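Local coordinates for protein mevalonate diphosphate decarboxylase (Legionella pneumophila, PDB 3LTO) that probably catalyses the ATP-dependent decarboxylation of mevalonate diphosphate to isopentenyl diphosphate in isoprenoid biosynthesis, at residues Ser69-Ala72 with Gln73-Phe76; Phe87-Val90 with Gly91-Ile95; Ile77-Leu80 with Val81-Lys84; Lys19-Glu22 with Asn23-Leu26; Leu133-Ile136 with Asp137-Ala140. One frame throughout, in Å; residues are numbered along the deposited sequence.

Contact 1. Residues Ser69-Ala72 with Gln73-Phe76; sequences SVEA and QKRF. With SO4 (sulfate ion), chain E.
The carboxylate of Glu71 meets the ammonium of Lys74 through one oxygen: NZ comes to OE2 at 3.1 Å on the syn side, 29° out of the carboxylate plane, a salt bridge between residues three apart, about one turn of helix. The guanidinium of Arg75 keeps its distance, its plane turned 35° from that carboxylate; it is the aliphatic CG of Arg75 that lies 3.9 Å from Glu71 OE2. Glu71 runs alongside both Lys74 and Arg75, reaching its partner because CG stands opposite the backbone N (chi1 -163°) and the chain then bends at chi2. Arg75 sends NH2 on to the carbonyl O of Gly146.

The backbone closes the first turn of the helix. Lys74 N bonds to Val70 O at 2.8 Å, and Arg75 N and Phe76 N continue the pattern to Glu71 O and Ala72 O. In front of this turn sits a sulfate, probably from the crystallisation liquor, whose O4 accepts from Glu71 N at 3.1 Å, as is usual for an anion at a helix N-terminus.

The salt bridge lies on the solvent side of helix 71-87, the connection in the beta-alpha-beta unit from strand 54-55 to strand 93-99. The buried ring of Phe76 meets Phe114 of helix 110-129 edge-to-face and packs on Ile95 of strand 93-99, while Ser69 and Gln73 pack on Trp55 of strand 54-55.

Contact 2. Residues Phe87-Val90 with Gly91-Ile95; sequences FGYV and GGFLI
With CG swung opposite its own backbone N (chi1 -180°), Tyr89 lays its ring back across the turn, while Phe93, at chi1 -74°, keeps CG beside the backbone N and sends its ring to meet it from the opposite direction. The two rings touch through one corner each, Tyr89 CE2 to Phe93 CE2 at 3.4 Å. Their planes are 34° apart and their centroids 5.5 Å, an oblique aromatic pair. Phe93 CZ follows along the same border of the tyrosine, 4.1 Å from both CZ and OH of Tyr89.

Gly91 CA comes obliquely to the Tyr89 ring, 3.6 Å from CE2; the glycine backbone is nearly extended here, with a positive phi, and packs close to the ring. The loop leaves helix 71-87 at Gly88, whose positive phi belongs to a Schellman motif, and Leu128 of helix 110-129 packs on the side chains of both Tyr89 and Phe93.

Two backbone groups of the turn find polar partners outside it: Asp53 OD1 accepts from Phe93 N, and Lys84 NZ donates to Gly91 O. What joins the two segments is therefore apolar, a van der Waals meeting of rings at the bend where the chain passes from the helix end to strand 93-99.

Contact 3. Residues Ile77-Leu80 with Val81-Lys84; sequences IDHL and VRLK
Arg82 starts at CB, 3.3 Å from Asp78 O, the carbonyl that also takes its backbone N-H. CG continues opposite the backbone N, and CD comes within 4.0 Å of His79 ND1. A bend at chi3 then turns the guanidinium back along the helix, where NH1 donates to His79 ND1 at 3.1 Å, with 142° at the hydrogen. The bond lies in the planes of both ring and guanidinium, although the two groups are twisted 46° against each other. ND1 thus sits at the guanidinium edge, while Asp78 O lies over one of its faces, offset toward the rim.

Leu83 CG sits over one face of the imidazole, 4.2 Å from the centroid and 18° off the normal, a CH-pi contact. On the inner side Leu80 CD1 rests 4.1 Å from Lys84 CG, while Leu80 packs against Phe93 and Ile95 of strand 93-99. Lys84 carries its ammonium on to a salt bridge with Asp53.

His79 NE2 is hydrogen-bonded to Thr118 OG1 of helix 110-129, so both ring nitrogens have partners and the ring's rotation is fixed. Since ND1 accepts from arginine, NE2 should carry the proton, and the nearby positive charge would probably favour the neutral imidazole.

Contact 4. Residues Lys19-Glu22 with Asn23-Leu26; sequences KKDE and NSNL. With SO4 (sulfate ion), chain D.
A surface turn tied by an aspartate and an ST turn lies beside a bound sulfate that Lys20 contacts. Asp21 OD2 gathers the amides that follow it: Ser24 N, at 2.9 Å, uses the anti lone pair of OD2, whereas Asn23 N, at 3.0 Å, approaches from above the carboxylate plane. OD2 thus accepts from the amides two and three residues on, the first of these an Asx turn, the carboxylate swung round to its own following amides by a chi1 of -173°. Ser24 OG stands near the same oxygen and accepts from Leu26 N at 3.3 Å, which closes the ST turn.

The backbone pins the ends of the bend together. Asp21 N gives a straight bond to Leu26 O at 2.8 Å, 171° at the hydrogen, while Asn25 N reaches Asp21 O from 38° above the carbonyl plane, at a less favourable angle.

Lys20 and Asn25 run side by side. The lysine chain is extended beyond CG, and its NZ bonds to sulfate O4 at 2.8 Å, weakly to sulfate O1 and to Asn25 OD1, and to a water at 2.7 Å that also accepts from Asn25 ND2. The sulfate, probably from the crystallisation liquor, is held as well by Tyr16 OH, Arg144 NH1 and Gly148 N, so several donors converge on one anion.

The turn belongs to the loop between strands 2-12 and 31-47. Asn25 O is bonded to Arg144 at the end of helix 136-144, and Asn23 and Leu26 pack against Glu187 and Ser184 of the second subunit.

Contact 5. Residues Leu133-Ile136 with Asp137-Ala140; sequences LPSI and DEQA
Two reciprocal hydrogen bonds link Ser135 and Glu138. Glu138 N donates to Ser135 OG at 3.2 Å, with 156° at the hydrogen, and in return Ser135 N donates to Glu138 OE1 at 2.9 Å, meeting the anti lone pair of that oxygen. The serine hydroxyl is brought over the end of the helix by its chi1 of 65°, which sets OG between the backbone N and the carbonyl carbon. Glu138 comes back the other way: CG lies beside its backbone N (chi1 -61°), and the chain then runs extended until OE1 arrives at the serine amide. A weak bond from Ser135 OG to the same OE1, at 3.3 Å, adds a third link.

Backbone bonds begin the helix proper. Gln139 N donates to Ser135 O at 3.0 Å, and Ala140 N to Ile136 O at 2.9 Å.

Van der Waals contacts fill in around these bonds. Glu138 CG presses close to Ser135 OG, and Pro134 CB lies 3.9 Å from Glu138 CB, so the proline covers part of the glutamate chain. The CB of Gln139 points toward the preceding segment, its CG packs 4.1 Å from Pro134 CB, and the side chain touches Lys119 and Ser122 of helix 110-129. On the outer side Asp137 OD1 bonds to Tyr155 OH, and Ile136 packs on Phe154.

Serine at the N-cap and glutamate three residues on make a classic capping box, which satisfies the Glu138 amide of the first turn and the N-cap amide, and here opens helix 136-144.

Contacts 1 and 3 are successive parts of helix 71-87, and contact 2 carries the chain from its end into strand 93-99. Contact 1, at the exposed start, adds a salt bridge and a sulfate to its helix bonds; in contact 3 a buried histidine and buried leucines pack against helix 110-129, and contact 2 is an aromatic meeting. Leu80 and Lys84 of contact 3 touch contact 2 directly, as does Phe76 of contact 1 through Ile95. Contact 5 caps another helix, reaching contact 2 where Pro134 packs on Phe87. Contact 4 touches none of the others; like contact 1 it lies at the surface and holds a sulfate, but through a lysine rather than a helix-end amide.

Contact 1. Residues Ser69-Ala72 with Gln73-Phe76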
loop_
_atom_site.group_PDB
_atom_site.type_symbol
_atom_site.label_atom_id
_atom_site.label_comp_id
_atom_site.label_asym_id
_atom_site.label_seq_id
_atom_site.Cartn_x
_atom_site.Cartn_y
_atom_site.Cartn_z
ATOM N N SER A 69 0.988 -1.482 -34.235
ATOM C CA SER A 69 1.248 -2.225 -33.005
ATOM C C SER A 69 0.055 -3.022 -32.519
ATOM O O SER A 69 -1.078 -2.555 -32.536
ATOM C CB SER A 69 1.672 -1.292 -31.876
ATOM O OG SER A 69 0.532 -0.686 -31.293
ATOM N N VAL A 70 0.334 -4.227 -32.064
ATOM C CA VAL A 70 -0.700 -5.082 -31.546
ATOM C C VAL A 70 -0.607 -5.017 -30.029
ATOM O O VAL A 70 -1.591 -4.747 -29.348
ATOM C CB VAL A 70 -0.487 -6.526 -32.029
ATOM C CG1 VAL A 70 -1.296 -7.489 -31.177
ATOM C CG2 VAL A 70 -0.884 -6.634 -33.496
ATOM N N GLU A 71 0.597 -5.226 -29.513
ATOM C CA GLU A 71 0.825 -5.228 -28.077
ATOM C C GLU A 71 0.456 -3.929 -27.373
ATOM O O GLU A 71 -0.206 -3.951 -26.333
ATOM C CB GLU A 71 2.282 -5.581 -27.784
ATOM C CG GLU A 71 2.533 -5.998 -26.347
ATOM C CD GLU A 71 1.585 -7.093 -25.893
ATOM O OE1 GLU A 71 1.337 -8.041 -26.675
ATOM O OE2 GLU A 71 1.098 -7.008 -24.751
ATOM N N ALA A 72 0.879 -2.800 -27.934
ATOM C CA ALA A 72 0.584 -1.496 -27.344
ATOM C C ALA A 72 -0.909 -1.224 -27.365
ATOM O O ALA A 72 -1.485 -0.739 -26.389
ATOM C CB ALA A 72 1.309 -0.394 -28.105
ATOM N N GLN A 73 -1.531 -1.538 -28.489
ATOM C CA GLN A 73 -2.956 -1.316 -28.645
ATOM C C GLN A 73 -3.748 -2.186 -27.678
ATOM O O GLN A 73 -4.685 -1.722 -27.043
ATOM C CB GLN A 73 -3.357 -1.610 -30.087
ATOM C CG GLN A 73 -4.817 -1.390 -30.391
ATOM C CD GLN A 73 -5.098 -1.452 -31.872
ATOM O OE1 GLN A 73 -4.388 -2.123 -32.622
ATOM N NE2 GLN A 73 -6.140 -0.765 -32.304
ATOM N N LYS A 74 -3.355 -3.448 -27.564
ATOM C CA LYS A 74 -4.028 -4.380 -26.670
ATOM C C LYS A 74 -4.054 -3.868 -25.230
ATOM O O LYS A 74 -5.102 -3.872 -24.582
ATOM C CB LYS A 74 -3.330 -5.736 -26.707
ATOM C CG LYS A 74 -3.766 -6.664 -25.606
ATOM C CD LYS A 74 -2.864 -7.874 -25.534
ATOM C CE LYS A 74 -2.654 -8.313 -24.106
ATOM N NZ LYS A 74 -1.709 -7.392 -23.426
ATOM N N ARG A 75 -2.896 -3.435 -24.743
ATOM C CA ARG A 75 -2.777 -2.925 -23.382
ATOM C C ARG A 75 -3.611 -1.669 -23.166
ATOM O O ARG A 75 -4.281 -1.533 -22.148
ATOM C CB ARG A 75 -1.312 -2.600 -23.065
ATOM C CG ARG A 75 -0.358 -3.779 -23.144
ATOM C CD ARG A 75 -0.440 -4.640 -21.899
ATOM N NE ARG A 75 -0.061 -3.901 -20.696
ATOM C CZ ARG A 75 -0.023 -4.433 -19.476
ATOM N NH1 ARG A 75 -0.339 -5.711 -19.294
ATOM N NH2 ARG A 75 0.330 -3.690 -18.437
ATOM N N PHE A 76 -3.564 -0.754 -24.129
ATOM C CA PHE A 76 -4.282 0.513 -24.020
ATOM C C PHE A 76 -5.799 0.337 -24.003
ATOM O O PHE A 76 -6.486 0.945 -23.186
ATOM C CB PHE A 76 -3.864 1.453 -25.164
ATOM C CG PHE A 76 -3.831 2.915 -24.774
ATOM C CD1 PHE A 76 -3.094 3.338 -23.667
ATOM C CD2 PHE A 76 -4.520 3.868 -25.522
ATOM C CE1 PHE A 76 -3.042 4.688 -23.311
ATOM C CE2 PHE A 76 -4.475 5.215 -25.176
ATOM C CZ PHE A 76 -3.734 5.627 -24.066
HETATM S S SO4 E . 3.942 -5.397 -31.614
HETATM O O1 SO4 E . 3.779 -4.111 -30.957
HETATM O O2 SO4 E . 3.659 -5.260 -33.057
HETATM O O3 SO4 E . 5.332 -5.876 -31.426
HETATM O O4 SO4 E . 3.001 -6.356 -31.028
#

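Contact 2. Residues Phe87-Val90 with Gly91-Ile95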
loop_
_atom_site.group_PDB
_atom_site.type_symbol
_atom_site.label_atom_id
_atom_site.label_comp_id
_atom_site.label_asym_id
_atom_site.label_seq_id
_atom_site.Cartn_x
_atom_site.Cartn_y
_atom_site.Cartn_z
ATOM N N PHE A 87 -16.610 1.459 -13.613
ATOM C CA PHE A 87 -17.778 2.337 -13.534
ATOM C C PHE A 87 -19.067 1.608 -13.903
ATOM O O PHE A 87 -20.151 2.178 -13.805
ATOM C CB PHE A 87 -17.602 3.540 -14.467
ATOM C CG PHE A 87 -16.708 4.619 -13.918
ATOM C CD1 PHE A 87 -17.247 5.689 -13.207
ATOM C CD2 PHE A 87 -15.332 4.571 -14.122
ATOM C CE1 PHE A 87 -16.429 6.701 -12.709
ATOM C CE2 PHE A 87 -14.505 5.573 -13.631
ATOM C CZ PHE A 87 -15.053 6.643 -12.922
ATOM N N GLY A 88 -18.948 0.354 -14.332
ATOM C CA GLY A 88 -20.123 -0.414 -14.720
ATOM C C GLY A 88 -20.776 0.114 -15.986
ATOM O O GLY A 88 -21.993 0.053 -16.144
ATOM N N TYR A 89 -19.960 0.631 -16.900
ATOM C CA TYR A 89 -20.458 1.177 -18.152
ATOM C C TYR A 89 -20.324 0.182 -19.294
ATOM O O TYR A 89 -19.378 -0.604 -19.338
ATOM C CB TYR A 89 -19.679 2.438 -18.516
ATOM C CG TYR A 89 -20.124 3.098 -19.799
ATOM C CD1 TYR A 89 -21.215 3.966 -19.814
ATOM C CD2 TYR A 89 -19.431 2.891 -20.991
ATOM C CE1 TYR A 89 -21.601 4.621 -20.971
ATOM C CE2 TYR A 89 -19.815 3.549 -22.176
ATOM C CZ TYR A 89 -20.901 4.413 -22.150
ATOM O OH TYR A 89 -21.281 5.091 -23.288
ATOM N N VAL A 90 -21.272 0.231 -20.224
ATOM C CA VAL A 90 -21.246 -0.646 -21.384
ATOM C C VAL A 90 -21.354 0.233 -22.623
ATOM O O VAL A 90 -22.341 0.943 -22.798
ATOM C CB VAL A 90 -22.423 -1.647 -21.378
ATOM C CG1 VAL A 90 -22.348 -2.546 -22.624
ATOM C CG2 VAL A 90 -22.381 -2.500 -20.107
ATOM N N GLY A 91 -20.336 0.190 -23.474
ATOM C CA GLY A 91 -20.343 1.001 -24.681
ATOM C C GLY A 91 -18.919 1.218 -25.149
ATOM O O GLY A 91 -17.993 1.227 -24.332
ATOM N N GLY A 92 -18.732 1.391 -26.454
ATOM C CA GLY A 92 -17.393 1.586 -26.985
ATOM C C GLY A 92 -17.009 3.042 -27.151
ATOM O O GLY A 92 -17.866 3.923 -27.169
ATOM N N PHE A 93 -15.711 3.292 -27.281
ATOM C CA PHE A 93 -15.190 4.644 -27.446
ATOM C C PHE A 93 -14.120 4.672 -28.526
ATOM O O PHE A 93 -13.405 3.682 -28.728
ATOM C CB PHE A 93 -14.540 5.131 -26.146
ATOM C CG PHE A 93 -15.513 5.494 -25.064
ATOM C CD1 PHE A 93 -16.083 6.766 -25.022
ATOM C CD2 PHE A 93 -15.863 4.565 -24.085
ATOM C CE1 PHE A 93 -16.991 7.112 -24.014
ATOM C CE2 PHE A 93 -16.770 4.897 -23.075
ATOM C CZ PHE A 93 -17.336 6.177 -23.039
ATOM N N LEU A 94 -14.027 5.795 -29.227
ATOM C CA LEU A 94 -12.986 5.986 -30.217
ATOM C C LEU A 94 -11.916 6.653 -29.362
ATOM O O LEU A 94 -12.180 7.665 -28.720
ATOM C CB LEU A 94 -13.436 6.937 -31.331
ATOM C CG LEU A 94 -12.335 7.424 -32.288
ATOM C CD1 LEU A 94 -11.685 6.248 -32.984
ATOM C CD2 LEU A 94 -12.926 8.379 -33.322
ATOM N N ILE A 95 -10.728 6.066 -29.311
ATOM C CA ILE A 95 -9.644 6.616 -28.505
ATOM C C ILE A 95 -8.608 7.287 -29.392
ATOM O O ILE A 95 -8.027 6.654 -30.263
ATOM C CB ILE A 95 -8.928 5.506 -27.703
ATOM C CG1 ILE A 95 -9.962 4.641 -26.986
ATOM C CG2 ILE A 95 -7.954 6.127 -26.697
ATOM C CD1 ILE A 95 -9.388 3.399 -26.351
#

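Contact 3. Residues Ile77-Leu80 with Val81-Lys84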
loop_
_atom_site.group_PDB
_atom_site.type_symbol
_atom_site.label_atom_id
_atom_site.label_comp_id
_atom_site.label_asym_id
_atom_site.label_seq_id
_atom_site.Cartn_x
_atom_site.Cartn_y
_atom_site.Cartn_z
ATOM N N ILE A 77 -6.314 -0.493 -24.907
ATOM C CA ILE A 77 -7.742 -0.750 -24.976
ATOM C C ILE A 77 -8.186 -1.523 -23.725
ATOM O O ILE A 77 -9.188 -1.173 -23.092
ATOM C CB ILE A 77 -8.085 -1.511 -26.285
ATOM C CG1 ILE A 77 -8.003 -0.530 -27.465
ATOM C CG2 ILE A 77 -9.474 -2.142 -26.202
ATOM C CD1 ILE A 77 -8.203 -1.157 -28.845
ATOM N N ASP A 78 -7.438 -2.557 -23.350
ATOM C CA ASP A 78 -7.789 -3.313 -22.146
ATOM C C ASP A 78 -7.921 -2.369 -20.944
ATOM O O ASP A 78 -8.766 -2.580 -20.073
ATOM C CB ASP A 78 -6.726 -4.369 -21.818
ATOM C CG ASP A 78 -6.851 -5.608 -22.671
ATOM O OD1 ASP A 78 -7.900 -5.776 -23.332
ATOM O OD2 ASP A 78 -5.903 -6.422 -22.665
ATOM N N HIS A 79 -7.086 -1.334 -20.890
ATOM C CA HIS A 79 -7.156 -0.409 -19.769
ATOM C C HIS A 79 -8.463 0.370 -19.801
ATOM O O HIS A 79 -9.029 0.674 -18.752
ATOM C CB HIS A 79 -5.969 0.562 -19.772
ATOM C CG HIS A 79 -5.902 1.424 -18.550
ATOM N ND1 HIS A 79 -5.758 0.904 -17.283
ATOM C CD2 HIS A 79 -5.994 2.766 -18.397
ATOM C CE1 HIS A 79 -5.766 1.887 -16.400
ATOM N NE2 HIS A 79 -5.908 3.029 -17.051
ATOM N N LEU A 80 -8.948 0.694 -20.996
ATOM C CA LEU A 80 -10.207 1.416 -21.086
ATOM C C LEU A 80 -11.315 0.479 -20.623
ATOM O O LEU A 80 -12.174 0.873 -19.838
ATOM C CB LEU A 80 -10.493 1.893 -22.517
ATOM C CG LEU A 80 -11.849 2.606 -22.678
ATOM C CD1 LEU A 80 -11.928 3.735 -21.649
ATOM C CD2 LEU A 80 -12.033 3.161 -24.104
ATOM N N VAL A 81 -11.284 -0.763 -21.100
ATOM C CA VAL A 81 -12.288 -1.760 -20.722
ATOM C C VAL A 81 -12.305 -1.867 -19.205
ATOM O O VAL A 81 -13.361 -1.850 -18.567
ATOM C CB VAL A 81 -11.952 -3.148 -21.325
ATOM C CG1 VAL A 81 -12.856 -4.225 -20.729
ATOM C CG2 VAL A 81 -12.111 -3.106 -22.849
ATOM N N ARG A 82 -11.109 -1.963 -18.639
ATOM C CA ARG A 82 -10.934 -2.064 -17.200
ATOM C C ARG A 82 -11.619 -0.881 -16.527
ATOM O O ARG A 82 -12.334 -1.045 -15.537
ATOM C CB ARG A 82 -9.432 -2.075 -16.862
ATOM C CG ARG A 82 -9.093 -1.915 -15.381
ATOM C CD ARG A 82 -7.576 -1.985 -15.136
ATOM N NE ARG A 82 -7.019 -3.222 -15.674
ATOM C CZ ARG A 82 -6.127 -3.288 -16.659
ATOM N NH1 ARG A 82 -5.662 -2.180 -17.227
ATOM N NH2 ARG A 82 -5.733 -4.473 -17.108
ATOM N N LEU A 83 -11.407 0.310 -17.071
ATOM C CA LEU A 83 -12.004 1.509 -16.493
ATOM C C LEU A 83 -13.521 1.514 -16.648
ATOM O O LEU A 83 -14.239 1.905 -15.733
ATOM C CB LEU A 83 -11.383 2.769 -17.121
ATOM C CG LEU A 83 -9.878 2.905 -16.853
ATOM C CD1 LEU A 83 -9.324 4.135 -17.555
ATOM C CD2 LEU A 83 -9.629 2.997 -15.354
ATOM N N LYS A 84 -14.008 1.058 -17.795
ATOM C CA LYS A 84 -15.444 1.023 -18.029
ATOM C C LYS A 84 -16.126 0.053 -17.073
ATOM O O LYS A 84 -17.222 0.319 -16.573
ATOM C CB LYS A 84 -15.742 0.624 -19.474
ATOM C CG LYS A 84 -15.309 1.655 -20.493
ATOM C CD LYS A 84 -15.798 1.296 -21.886
ATOM C CE LYS A 84 -15.218 -0.028 -22.371
ATOM N NZ LYS A 84 -15.620 -0.282 -23.780
#

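Contact 4. Residues Lys19-Glu22 with Asn23-Leu26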
loop_
_atom_site.group_PDB
_atom_site.type_symbol
_atom_site.label_atom_id
_atom_site.label_comp_id
_atom_site.label_asym_id
_atom_site.label_seq_id
_atom_site.Cartn_x
_atom_site.Cartn_y
_atom_site.Cartn_z
ATOM N N LYS A 19 9.410 -4.688 -11.763
ATOM C CA LYS A 19 9.699 -5.806 -10.879
ATOM C C LYS A 19 8.598 -5.768 -9.820
ATOM O O LYS A 19 8.596 -4.907 -8.944
ATOM C CB LYS A 19 11.085 -5.633 -10.242
ATOM C CG LYS A 19 11.627 -6.889 -9.570
ATOM C CD LYS A 19 13.109 -6.768 -9.261
ATOM C CE LYS A 19 13.564 -7.899 -8.353
ATOM N NZ LYS A 19 12.802 -7.910 -7.055
ATOM N N LYS A 20 7.653 -6.696 -9.909
ATOM C CA LYS A 20 6.538 -6.720 -8.968
ATOM C C LYS A 20 6.139 -8.128 -8.553
ATOM O O LYS A 20 6.489 -9.104 -9.214
ATOM C CB LYS A 20 5.334 -6.015 -9.599
ATOM C CG LYS A 20 4.874 -6.665 -10.900
ATOM C CD LYS A 20 3.725 -5.908 -11.545
ATOM C CE LYS A 20 3.255 -6.609 -12.815
ATOM N NZ LYS A 20 2.200 -5.840 -13.542
ATOM N N ASP A 21 5.393 -8.221 -7.457
ATOM C CA ASP A 21 4.929 -9.502 -6.936
ATOM C C ASP A 21 3.850 -10.076 -7.852
ATOM O O ASP A 21 2.907 -9.385 -8.238
ATOM C CB ASP A 21 4.368 -9.326 -5.525
ATOM C CG ASP A 21 4.031 -10.647 -4.864
ATOM O OD1 ASP A 21 4.957 -11.299 -4.329
ATOM O OD2 ASP A 21 2.842 -11.035 -4.893
ATOM N N GLU A 22 3.986 -11.353 -8.177
ATOM C CA GLU A 22 3.056 -12.035 -9.066
ATOM C C GLU A 22 1.599 -12.081 -8.607
ATOM O O GLU A 22 0.688 -12.076 -9.433
ATOM C CB GLU A 22 3.554 -13.461 -9.306
ATOM C CG GLU A 22 2.748 -14.248 -10.312
ATOM C CD GLU A 22 3.394 -15.578 -10.639
ATOM O OE1 GLU A 22 3.504 -16.431 -9.728
ATOM O OE2 GLU A 22 3.799 -15.767 -11.808
ATOM N N ASN A 23 1.377 -12.107 -7.297
ATOM C CA ASN A 23 0.022 -12.203 -6.766
ATOM C C ASN A 23 -0.616 -10.933 -6.205
ATOM O O ASN A 23 -1.823 -10.721 -6.370
ATOM C CB ASN A 23 -0.014 -13.298 -5.706
ATOM C CG ASN A 23 0.300 -14.660 -6.279
ATOM O OD1 ASN A 23 1.000 -15.461 -5.657
ATOM N ND2 ASN A 23 -0.225 -14.938 -7.472
ATOM N N SER A 24 0.180 -10.105 -5.535
ATOM C CA SER A 24 -0.322 -8.865 -4.942
ATOM C C SER A 24 -0.178 -7.696 -5.905
ATOM O O SER A 24 -0.837 -6.670 -5.750
ATOM C CB SER A 24 0.450 -8.543 -3.666
ATOM O OG SER A 24 1.803 -8.233 -3.965
ATOM N N ASN A 25 0.700 -7.869 -6.887
ATOM C CA ASN A 25 0.997 -6.866 -7.905
ATOM C C ASN A 25 1.683 -5.631 -7.318
ATOM O O ASN A 25 1.762 -4.583 -7.962
ATOM C CB ASN A 25 -0.273 -6.457 -8.657
ATOM C CG ASN A 25 0.027 -5.922 -10.058
ATOM O OD1 ASN A 25 0.696 -6.581 -10.855
ATOM N ND2 ASN A 25 -0.477 -4.730 -10.362
ATOM N N LEU A 26 2.185 -5.767 -6.097
ATOM C CA LEU A 26 2.888 -4.677 -5.425
ATOM C C LEU A 26 4.337 -4.660 -5.928
ATOM O O LEU A 26 4.908 -5.709 -6.214
ATOM C CB LEU A 26 2.872 -4.904 -3.912
ATOM C CG LEU A 26 1.497 -4.908 -3.238
ATOM C CD1 LEU A 26 1.599 -5.539 -1.853
ATOM C CD2 LEU A 26 0.970 -3.484 -3.152
HETATM S S SO4 D . 3.876 -3.031 -15.087
HETATM O O1 SO4 D . 3.522 -2.924 -13.665
HETATM O O2 SO4 D . 3.184 -1.989 -15.860
HETATM O O3 SO4 D . 5.330 -2.863 -15.240
HETATM O O4 SO4 D . 3.485 -4.359 -15.592
HETATM O O HOH W 1 -0.112 -4.419 -13.311
#

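Contact 5. Residues Leu133-Ile136 with Asp137-Ala140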
loop_
_atom_site.group_PDB
_atom_site.type_symbol
_atom_site.label_atom_id
_atom_site.label_comp_id
_atom_site.label_asym_id
_atom_site.label_seq_id
_atom_site.Cartn_x
_atom_site.Cartn_y
_atom_site.Cartn_z
ATOM N N LEU A 133 -16.610 11.463 -9.466
ATOM C CA LEU A 133 -15.301 11.324 -10.085
ATOM C C LEU A 133 -14.340 10.775 -9.027
ATOM O O LEU A 133 -14.342 11.227 -7.884
ATOM C CB LEU A 133 -14.804 12.676 -10.571
ATOM C CG LEU A 133 -13.410 12.668 -11.189
ATOM C CD1 LEU A 133 -13.474 12.050 -12.576
ATOM C CD2 LEU A 133 -12.892 14.094 -11.267
ATOM N N PRO A 134 -13.511 9.785 -9.392
ATOM C CA PRO A 134 -12.568 9.217 -8.421
ATOM C C PRO A 134 -11.488 10.223 -8.018
ATOM O O PRO A 134 -11.074 11.069 -8.818
ATOM C CB PRO A 134 -11.975 8.015 -9.165
ATOM C CG PRO A 134 -12.990 7.705 -10.232
ATOM C CD PRO A 134 -13.441 9.063 -10.675
ATOM N N SER A 135 -11.034 10.124 -6.775
ATOM C CA SER A 135 -9.990 11.008 -6.274
ATOM C C SER A 135 -8.713 10.775 -7.072
ATOM O O SER A 135 -8.621 9.832 -7.858
ATOM C CB SER A 135 -9.706 10.702 -4.810
ATOM O OG SER A 135 -9.169 9.395 -4.691
ATOM N N ILE A 136 -7.723 11.632 -6.853
ATOM C CA ILE A 136 -6.452 11.504 -7.541
ATOM C C ILE A 136 -5.824 10.154 -7.200
ATOM O O ILE A 136 -5.364 9.435 -8.083
ATOM C CB ILE A 136 -5.472 12.612 -7.116
ATOM C CG1 ILE A 136 -6.072 13.985 -7.414
ATOM C CG2 ILE A 136 -4.131 12.432 -7.837
ATOM C CD1 ILE A 136 -6.352 14.232 -8.874
ATOM N N ASP A 137 -5.815 9.815 -5.914
ATOM C CA ASP A 137 -5.225 8.561 -5.462
ATOM C C ASP A 137 -5.912 7.343 -6.055
ATOM O O ASP A 137 -5.262 6.354 -6.384
ATOM C CB ASP A 137 -5.251 8.477 -3.931
ATOM C CG ASP A 137 -4.400 9.554 -3.269
ATOM O OD1 ASP A 137 -3.659 10.265 -3.984
ATOM O OD2 ASP A 137 -4.469 9.687 -2.028
ATOM N N GLU A 138 -7.228 7.405 -6.190
ATOM C CA GLU A 138 -7.950 6.281 -6.757
ATOM C C GLU A 138 -7.622 6.164 -8.234
ATOM O O GLU A 138 -7.521 5.069 -8.774
ATOM C CB GLU A 138 -9.451 6.474 -6.578
ATOM C CG GLU A 138 -9.863 6.558 -5.127
ATOM C CD GLU A 138 -11.361 6.672 -4.951
ATOM O OE1 GLU A 138 -11.943 7.703 -5.367
ATOM O OE2 GLU A 138 -11.949 5.718 -4.396
ATOM N N GLN A 139 -7.457 7.304 -8.888
ATOM C CA GLN A 139 -7.151 7.304 -10.308
ATOM C C GLN A 139 -5.762 6.738 -10.568
ATOM O O GLN A 139 -5.554 6.011 -11.532
ATOM C CB GLN A 139 -7.263 8.726 -10.866
ATOM C CG GLN A 139 -8.665 9.076 -11.289
ATOM C CD GLN A 139 -8.780 10.491 -11.787
ATOM O OE1 GLN A 139 -9.270 11.368 -11.076
ATOM N NE2 GLN A 139 -8.317 10.731 -13.010
ATOM N N ALA A 140 -4.821 7.079 -9.695
ATOM C CA ALA A 140 -3.453 6.600 -9.823
ATOM C C ALA A 140 -3.425 5.092 -9.650
ATOM O O ALA A 140 -2.747 4.398 -10.407
ATOM C CB ALA A 140 -2.555 7.263 -8.770
#